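Local coordinates for protein methylmalonate-semialdehyde dehydrogenase (Oceanimonas doudoroffii, PDB 4ZZ7) that uses NAD to oxidise methylmalonate semialdehyde in an acylating reaction, as a member of the aldehyde dehydrogenase family, at residues F323-Q332 / E362-T370. Numbering follows the deposited sequence.
Sequences FGPVITRQHQ and ENGFFVGGT
Phe365, at the centre of an inverse gamma turn, lays its ring against the capped N-terminus of helix 329-344, where Thr328 OG1 accepts from His331 N. This joins the loop leading into strand 370-373 to the start of that helix within the aldehyde dehydrogenase fold. One backbone hydrogen bond ties the two loops: Val326 N donates to Phe365 O over 2.6 Å, with an N-H...O angle of 148°.

Packing does most of the rest. With its CG roughly anti to the carbonyl carbon (chi1 -33°), the Phe365 ring places one face beneath the Thr328-Arg329 peptide, Arg329 N lying 3.4 Å above the ring plane near its centre. Replacing this ring by an alanine's methyl group is likely to open a gap under that peptide and beside Arg329 CB. Pro325 CB sits over the face of Phe366 in a CH-pi contact, 3.7 Å from the ring centroid, the edge of the Phe323 ring meets Val367 O and Gly369 N, and Gln332 CG touches Val367 CG2. Ile327 points away from the 362-370 loop, its side chain near the NAD-binding Phe151 and Arg179.

Among the polar groups, the extended Gln332 crosses Phe365 at about a right angle, bringing OE1 within 3.4 Å of Phe365 CA and NE2 3.1 Å from Phe366 O. Arg329, bent at chi2 and chi3, turns one guanidinium face to Phe365 CD1, the planes 80° apart, and NH2 reaches Asn363 O in a weak hydrogen bond of 3.3 Å.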
loop_
_atom_site.group_PDB
_atom_site.type_symbol
_atom_site.label_atom_id
_atom_site.label_comp_id
_atom_site.label_asym_id
_atom_site.label_seq_id
_atom_site.Cartn_x
_atom_site.Cartn_y
_atom_site.Cartn_z
ATOM N N PHE A 323 -25.126 -33.369 5.302
ATOM C CA PHE A 323 -24.180 -33.560 4.221
ATOM C C PHE A 323 -24.547 -34.691 3.284
ATOM O O PHE A 323 -25.414 -35.493 3.581
ATOM C CB PHE A 323 -22.743 -33.679 4.756
ATOM C CG PHE A 323 -22.551 -34.719 5.809
ATOM C CD1 PHE A 323 -22.665 -34.396 7.151
ATOM C CD2 PHE A 323 -22.223 -36.012 5.464
ATOM C CE1 PHE A 323 -22.470 -35.360 8.123
ATOM C CE2 PHE A 323 -22.016 -36.968 6.432
ATOM C CZ PHE A 323 -22.137 -36.646 7.759
ATOM N N GLY A 324 -23.880 -34.716 2.135
ATOM C CA GLY A 324 -24.183 -35.656 1.061
ATOM C C GLY A 324 -23.252 -36.847 0.976
ATOM O O GLY A 324 -22.549 -37.182 1.926
ATOM N N PRO A 325 -23.238 -37.502 -0.176
ATOM C CA PRO A 325 -22.357 -38.620 -0.306
ATOM C C PRO A 325 -20.943 -38.185 -0.580
ATOM O O PRO A 325 -20.648 -37.023 -0.854
ATOM C CB PRO A 325 -22.909 -39.368 -1.518
ATOM C CG PRO A 325 -23.529 -38.302 -2.376
ATOM C CD PRO A 325 -23.924 -37.179 -1.444
ATOM N N VAL A 326 -20.071 -39.160 -0.516
ATOM C CA VAL A 326 -18.723 -38.994 -0.952
ATOM C C VAL A 326 -18.706 -39.071 -2.486
ATOM O O VAL A 326 -19.665 -39.486 -3.115
ATOM C CB VAL A 326 -17.847 -40.008 -0.207
ATOM C CG1 VAL A 326 -17.122 -40.963 -1.158
ATOM C CG2 VAL A 326 -16.948 -39.265 0.788
ATOM N N ILE A 327 -17.614 -38.621 -3.071
ATOM C CA ILE A 327 -17.558 -38.353 -4.516
ATOM C C ILE A 327 -17.638 -39.597 -5.419
ATOM O O ILE A 327 -18.307 -39.552 -6.459
ATOM C CB ILE A 327 -16.326 -37.447 -4.860
ATOM C CG1 ILE A 327 -16.339 -36.985 -6.318
ATOM C CG2 ILE A 327 -15.012 -38.161 -4.575
ATOM C CD1 ILE A 327 -17.434 -36.003 -6.648
ATOM N N THR A 328 -16.951 -40.675 -5.028
ATOM C CA THR A 328 -16.899 -41.926 -5.812
ATOM C C THR A 328 -16.917 -43.143 -4.911
ATOM O O THR A 328 -16.622 -43.047 -3.723
ATOM C CB THR A 328 -15.624 -42.032 -6.704
ATOM O OG1 THR A 328 -14.442 -42.094 -5.895
ATOM C CG2 THR A 328 -15.508 -40.858 -7.683
ATOM N N ARG A 329 -17.236 -44.293 -5.502
ATOM C CA ARG A 329 -17.193 -45.587 -4.800
ATOM C C ARG A 329 -15.776 -45.899 -4.341
ATOM O O ARG A 329 -15.596 -46.406 -3.233
ATOM C CB ARG A 329 -17.717 -46.712 -5.706
ATOM C CG ARG A 329 -17.532 -48.135 -5.162
ATOM C CD ARG A 329 -18.817 -48.946 -5.274
ATOM N NE ARG A 329 -19.768 -48.575 -4.208
ATOM C CZ ARG A 329 -21.102 -48.641 -4.281
ATOM N NH1 ARG A 329 -21.716 -49.065 -5.387
ATOM N NH2 ARG A 329 -21.836 -48.263 -3.230
ATOM N N GLN A 330 -14.798 -45.607 -5.208
ATOM C CA GLN A 330 -13.377 -45.765 -4.896
ATOM C C GLN A 330 -12.990 -44.935 -3.659
ATOM O O GLN A 330 -12.277 -45.420 -2.769
ATOM C CB GLN A 330 -12.520 -45.371 -6.102
ATOM C CG GLN A 330 -11.035 -45.649 -5.913
ATOM C CD GLN A 330 -10.196 -45.180 -7.082
ATOM O OE1 GLN A 330 -10.633 -44.347 -7.877
ATOM N NE2 GLN A 330 -8.981 -45.707 -7.193
ATOM N N HIS A 331 -13.480 -43.696 -3.607
ATOM C CA HIS A 331 -13.208 -42.803 -2.479
ATOM C C HIS A 331 -13.944 -43.229 -1.222
ATOM O O HIS A 331 -13.443 -43.029 -0.116
ATOM C CB HIS A 331 -13.549 -41.348 -2.806
ATOM C CG HIS A 331 -13.067 -40.387 -1.766
ATOM N ND1 HIS A 331 -11.733 -40.254 -1.448
ATOM C CD2 HIS A 331 -13.736 -39.549 -0.938
ATOM C CE1 HIS A 331 -11.602 -39.365 -0.477
ATOM N NE2 HIS A 331 -12.803 -38.923 -0.150
ATOM N N GLN A 332 -15.135 -43.794 -1.393
ATOM C CA GLN A 332 -15.888 -44.358 -0.273
ATOM C C GLN A 332 -15.122 -45.504 0.362
ATOM O O GLN A 332 -14.989 -45.572 1.580
ATOM C CB GLN A 332 -17.256 -44.879 -0.735
ATOM C CG GLN A 332 -18.169 -45.360 0.405
ATOM C CD GLN A 332 -19.455 -46.007 -0.084
ATOM O OE1 GLN A 332 -19.611 -46.302 -1.273
ATOM N NE2 GLN A 332 -20.381 -46.234 0.830
ATOM N N GLU A 362 -30.827 -45.645 -1.678
ATOM C CA GLU A 362 -29.511 -45.230 -2.113
ATOM C C GLU A 362 -28.358 -46.135 -1.632
ATOM O O GLU A 362 -27.926 -46.017 -0.496
ATOM C CB GLU A 362 -29.289 -43.733 -1.808
ATOM C CG GLU A 362 -29.815 -42.729 -2.871
ATOM C CD GLU A 362 -31.003 -41.893 -2.433
ATOM O OE1 GLU A 362 -31.640 -41.240 -3.266
ATOM O OE2 GLU A 362 -31.282 -41.832 -1.241
ATOM N N ASN A 363 -27.916 -47.045 -2.532
ATOM C CA ASN A 363 -26.557 -47.662 -2.556
ATOM C C ASN A 363 -25.562 -46.772 -3.349
ATOM O O ASN A 363 -24.822 -47.240 -4.220
ATOM C CB ASN A 363 -26.591 -49.068 -3.190
ATOM C CG ASN A 363 -26.546 -49.043 -4.732
ATOM O OD1 ASN A 363 -27.035 -48.116 -5.376
ATOM N ND2 ASN A 363 -25.938 -50.062 -5.317
ATOM N N GLY A 364 -25.577 -45.476 -3.063
ATOM C CA GLY A 364 -24.583 -44.555 -3.584
ATOM C C GLY A 364 -23.474 -44.449 -2.566
ATOM O O GLY A 364 -23.418 -45.258 -1.627
ATOM N N PHE A 365 -22.614 -43.441 -2.714
ATOM C CA PHE A 365 -21.305 -43.435 -2.017
ATOM C C PHE A 365 -21.374 -42.691 -0.669
ATOM O O PHE A 365 -20.666 -41.718 -0.426
ATOM C CB PHE A 365 -20.186 -42.918 -2.942
ATOM C CG PHE A 365 -20.386 -43.282 -4.393
ATOM C CD1 PHE A 365 -20.690 -44.580 -4.761
ATOM C CD2 PHE A 365 -20.301 -42.320 -5.380
ATOM C CE1 PHE A 365 -20.906 -44.907 -6.079
ATOM C CE2 PHE A 365 -20.495 -42.655 -6.705
ATOM C CZ PHE A 365 -20.806 -43.949 -7.053
ATOM N N PHE A 366 -22.221 -43.214 0.215
ATOM C CA PHE A 366 -22.573 -42.569 1.468
ATOM C C PHE A 366 -21.744 -43.060 2.638
ATOM O O PHE A 366 -21.625 -44.265 2.856
ATOM C CB PHE A 366 -24.062 -42.783 1.767
ATOM C CG PHE A 366 -24.957 -41.859 0.995
ATOM C CD1 PHE A 366 -25.066 -40.525 1.361
ATOM C CD2 PHE A 366 -25.663 -42.307 -0.114
ATOM C CE1 PHE A 366 -25.859 -39.649 0.646
ATOM C CE2 PHE A 366 -26.469 -41.436 -0.833
ATOM C CZ PHE A 366 -26.560 -40.102 -0.456
ATOM N N VAL A 367 -21.186 -42.112 3.386
ATOM C CA VAL A 367 -20.498 -42.392 4.652
ATOM C C VAL A 367 -21.053 -41.455 5.723
ATOM O O VAL A 367 -21.185 -40.245 5.517
ATOM C CB VAL A 367 -18.970 -42.184 4.564
ATOM C CG1 VAL A 367 -18.306 -42.475 5.909
ATOM C CG2 VAL A 367 -18.358 -43.055 3.464
ATOM N N GLY A 368 -21.374 -42.024 6.874
ATOM C CA GLY A 368 -21.987 -41.251 7.932
ATOM C C GLY A 368 -20.930 -40.602 8.779
ATOM O O GLY A 368 -19.783 -41.025 8.785
ATOM N N GLY A 369 -21.325 -39.586 9.522
ATOM C CA GLY A 369 -20.389 -38.858 10.373
ATOM C C GLY A 369 -19.835 -39.760 11.460
ATOM O O GLY A 369 -20.591 -40.305 12.245
ATOM N N THR A 370 -18.516 -39.925 11.490
ATOM C CA THR A 370 -17.861 -40.819 12.439
ATOM C C THR A 370 -16.937 -40.052 13.383
ATOM O O THR A 370 -16.335 -39.065 12.987
ATOM C CB THR A 370 -17.071 -41.949 11.721
ATOM O OG1 THR A 370 -15.704 -41.576 11.570
ATOM C CG2 THR A 370 -17.645 -42.260 10.378
#